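Long-range contact in hypothetical protein TTHA0227 (Thermus thermophilus, PDB 2EJQ), which is probably a zincin-like metallopeptidase that binds a metal ion, though its substrate and biological role are unknown: residues L25-F31 / R66-Y72. The protein carries 1 engineered substitution. Residues are numbered along the deposited sequence; the frame is centred on the assembly and turned at random.
Sequences LQGVHVF and RHIALYY
H67 and H29 meet on the face of the parallel strand pair that also carries A69, F31 and Y71. The H67 side chain can be followed outward. Its CB packs against H29 CD2 and G27 O. CG lies beside the backbone N (chi1 -45°), which carries the ring across H29 at an oblique angle. H67 CG lies 3.5 Å from H29 CD2. H67 ND1 is 3.2 Å from H29 NE2, which sits over one face of the H67 ring toward its rim. The two ring planes are 33° apart. H67 CE1 reaches Q26 CB at 3.5 Å, and at the far end NE2 is hydrogen-bonded to L64 O. With an alanine in its place, the H29 ring would probably lose the imidazole beside it and be freer to turn, and L64 O would lose this donor.

Further along, F31 sets its CE1 3.8 Å from A69 CB and lies side by side with Y71, whose OH bonds to E48. On the other face, L25 CD2 touches I68 CD1, and V28 CG1 touches L70 CD1. This face meets helices 3-16 and 85-105.

G27 O accepts from I68 N, H29 pairs with I68 O and L70 N, F31 N with L70 O, and Q26 N with R66 O. H29 N to I68 O is short and straight, 2.7 Å and 171°. F31 O takes Y72 N at the start of helix 72-78. A water accepts from both Q26 NE2 and R66 N.

Strand 67-71 is central in a three-stranded mixed sheet, with antiparallel strand 47-50 beyond it. I68 touches E96, part of a HExxH sequence on helix 85-105 with no metal bound here, consistent with the sheet packed on the probable active-site helix of zincin-like metallopeptidases.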
loop_
_atom_site.group_PDB
_atom_site.type_symbol
_atom_site.label_atom_id
_atom_site.label_comp_id
_atom_site.label_asym_id
_atom_site.label_seq_id
_atom_site.Cartn_x
_atom_site.Cartn_y
_atom_site.Cartn_z
ATOM N N LEU A 25 2.393 -11.312 -4.385
ATOM C CA LEU A 25 2.492 -9.853 -4.402
ATOM C C LEU A 25 3.795 -9.409 -5.079
ATOM O O LEU A 25 4.894 -9.845 -4.709
ATOM C CB LEU A 25 2.442 -9.302 -2.971
ATOM C CG LEU A 25 2.623 -7.792 -2.763
ATOM C CD1 LEU A 25 1.378 -7.052 -3.217
ATOM C CD2 LEU A 25 2.894 -7.498 -1.295
ATOM N N GLN A 26 3.655 -8.560 -6.091
ATOM C CA GLN A 26 4.800 -8.039 -6.824
ATOM C C GLN A 26 5.619 -7.069 -5.967
ATOM O O GLN A 26 6.846 -7.087 -5.996
ATOM C CB GLN A 26 4.323 -7.337 -8.105
ATOM C CG GLN A 26 3.748 -8.292 -9.143
ATOM C CD GLN A 26 4.655 -9.493 -9.379
ATOM O OE1 GLN A 26 5.838 -9.342 -9.689
ATOM N NE2 GLN A 26 4.102 -10.690 -9.229
ATOM N N GLY A 27 4.942 -6.218 -5.207
ATOM C CA GLY A 27 5.667 -5.285 -4.370
ATOM C C GLY A 27 4.911 -4.034 -3.977
ATOM O O GLY A 27 3.727 -3.869 -4.279
ATOM N N VAL A 28 5.637 -3.150 -3.299
ATOM C CA VAL A 28 5.114 -1.892 -2.808
ATOM C C VAL A 28 5.493 -0.723 -3.732
ATOM O O VAL A 28 6.659 -0.558 -4.100
ATOM C CB VAL A 28 5.678 -1.613 -1.394
ATOM C CG1 VAL A 28 5.083 -0.326 -0.819
ATOM C CG2 VAL A 28 5.392 -2.811 -0.481
ATOM N N HIS A 29 4.498 0.073 -4.113
ATOM C CA HIS A 29 4.716 1.251 -4.954
ATOM C C HIS A 29 4.590 2.513 -4.088
ATOM O O HIS A 29 3.655 2.640 -3.300
ATOM C CB HIS A 29 3.672 1.332 -6.077
ATOM C CG HIS A 29 3.878 0.345 -7.184
ATOM N ND1 HIS A 29 5.101 0.144 -7.784
ATOM C CD2 HIS A 29 3.006 -0.469 -7.828
ATOM C CE1 HIS A 29 4.975 -0.750 -8.750
ATOM N NE2 HIS A 29 3.713 -1.137 -8.797
ATOM N N VAL A 30 5.518 3.449 -4.225
ATOM C CA VAL A 30 5.429 4.677 -3.446
ATOM C C VAL A 30 5.236 5.865 -4.375
ATOM O O VAL A 30 6.012 6.067 -5.306
ATOM C CB VAL A 30 6.688 4.918 -2.587
ATOM C CG1 VAL A 30 6.559 6.233 -1.840
ATOM C CG2 VAL A 30 6.870 3.778 -1.609
ATOM N N PHE A 31 4.190 6.641 -4.127
ATOM C CA PHE A 31 3.901 7.803 -4.951
ATOM C C PHE A 31 4.027 9.072 -4.127
ATOM O O PHE A 31 3.724 9.078 -2.927
ATOM C CB PHE A 31 2.495 7.697 -5.545
ATOM C CG PHE A 31 2.274 6.444 -6.331
ATOM C CD1 PHE A 31 1.860 5.274 -5.699
ATOM C CD2 PHE A 31 2.539 6.412 -7.698
ATOM C CE1 PHE A 31 1.715 4.092 -6.412
ATOM C CE2 PHE A 31 2.399 5.224 -8.428
ATOM C CZ PHE A 31 1.986 4.063 -7.780
ATOM N N ARG A 66 -0.112 -7.743 -8.316
ATOM C CA ARG A 66 -0.772 -7.236 -7.126
ATOM C C ARG A 66 0.214 -6.324 -6.420
ATOM O O ARG A 66 1.387 -6.671 -6.235
ATOM C CB ARG A 66 -1.199 -8.400 -6.240
ATOM C CG ARG A 66 -2.347 -9.174 -6.858
ATOM C CD ARG A 66 -2.473 -10.558 -6.271
ATOM N NE ARG A 66 -3.613 -11.268 -6.831
ATOM C CZ ARG A 66 -4.874 -11.093 -6.448
ATOM N NH1 ARG A 66 -5.173 -10.230 -5.486
ATOM N NH2 ARG A 66 -5.843 -11.786 -7.035
ATOM N N HIS A 67 -0.267 -5.150 -6.032
ATOM C CA HIS A 67 0.586 -4.156 -5.401
ATOM C C HIS A 67 -0.027 -3.459 -4.204
ATOM O O HIS A 67 -1.247 -3.375 -4.061
ATOM C CB HIS A 67 0.939 -3.061 -6.423
ATOM C CG HIS A 67 1.328 -3.592 -7.767
ATOM N ND1 HIS A 67 2.608 -4.033 -8.042
ATOM C CD2 HIS A 67 0.601 -3.814 -8.881
ATOM C CE1 HIS A 67 2.645 -4.507 -9.273
ATOM N NE2 HIS A 67 1.444 -4.390 -9.808
ATOM N N ILE A 68 0.857 -2.943 -3.357
ATOM C CA ILE A 68 0.462 -2.134 -2.221
ATOM C C ILE A 68 0.960 -0.739 -2.653
ATOM O O ILE A 68 2.105 -0.592 -3.086
ATOM C CB ILE A 68 1.192 -2.544 -0.927
ATOM C CG1 ILE A 68 0.722 -3.942 -0.502
ATOM C CG2 ILE A 68 0.933 -1.488 0.166
ATOM C CD1 ILE A 68 1.426 -4.494 0.735
ATOM N N ALA A 69 0.105 0.269 -2.588
ATOM C CA ALA A 69 0.529 1.615 -2.951
ATOM C C ALA A 69 0.553 2.481 -1.699
ATOM O O ALA A 69 -0.319 2.354 -0.840
ATOM C CB ALA A 69 -0.429 2.207 -3.969
ATOM N N LEU A 70 1.565 3.340 -1.593
ATOM C CA LEU A 70 1.683 4.262 -0.473
ATOM C C LEU A 70 1.668 5.676 -1.062
ATOM O O LEU A 70 2.270 5.926 -2.109
ATOM C CB LEU A 70 2.978 4.018 0.313
ATOM C CG LEU A 70 3.040 2.782 1.231
ATOM C CD1 LEU A 70 4.366 2.754 1.975
ATOM C CD2 LEU A 70 1.906 2.818 2.224
ATOM N N TYR A 71 0.963 6.592 -0.404
ATOM C CA TYR A 71 0.869 7.963 -0.885
ATOM C C TYR A 71 1.605 8.893 0.075
ATOM O O TYR A 71 1.088 9.237 1.136
ATOM C CB TYR A 71 -0.603 8.351 -0.996
ATOM C CG TYR A 71 -1.365 7.430 -1.922
ATOM C CD1 TYR A 71 -1.115 7.436 -3.292
ATOM C CD2 TYR A 71 -2.294 6.510 -1.424
ATOM C CE1 TYR A 71 -1.757 6.556 -4.142
ATOM C CE2 TYR A 71 -2.941 5.625 -2.270
ATOM C CZ TYR A 71 -2.666 5.652 -3.629
ATOM O OH TYR A 71 -3.281 4.762 -4.476
ATOM N N TYR A 72 2.815 9.292 -0.304
ATOM C CA TYR A 72 3.614 10.179 0.528
ATOM C C TYR A 72 2.887 11.484 0.846
ATOM O O TYR A 72 2.951 11.974 1.971
ATOM C CB TYR A 72 4.950 10.474 -0.153
ATOM C CG TYR A 72 5.825 11.440 0.614
ATOM C CD1 TYR A 72 6.291 11.123 1.887
ATOM C CD2 TYR A 72 6.192 12.671 0.061
ATOM C CE1 TYR A 72 7.102 12.000 2.593
ATOM C CE2 TYR A 72 7.007 13.563 0.760
ATOM C CZ TYR A 72 7.461 13.218 2.029
ATOM O OH TYR A 72 8.299 14.061 2.728
HETATM O O HOH W 1 1.055 -10.293 -8.417
#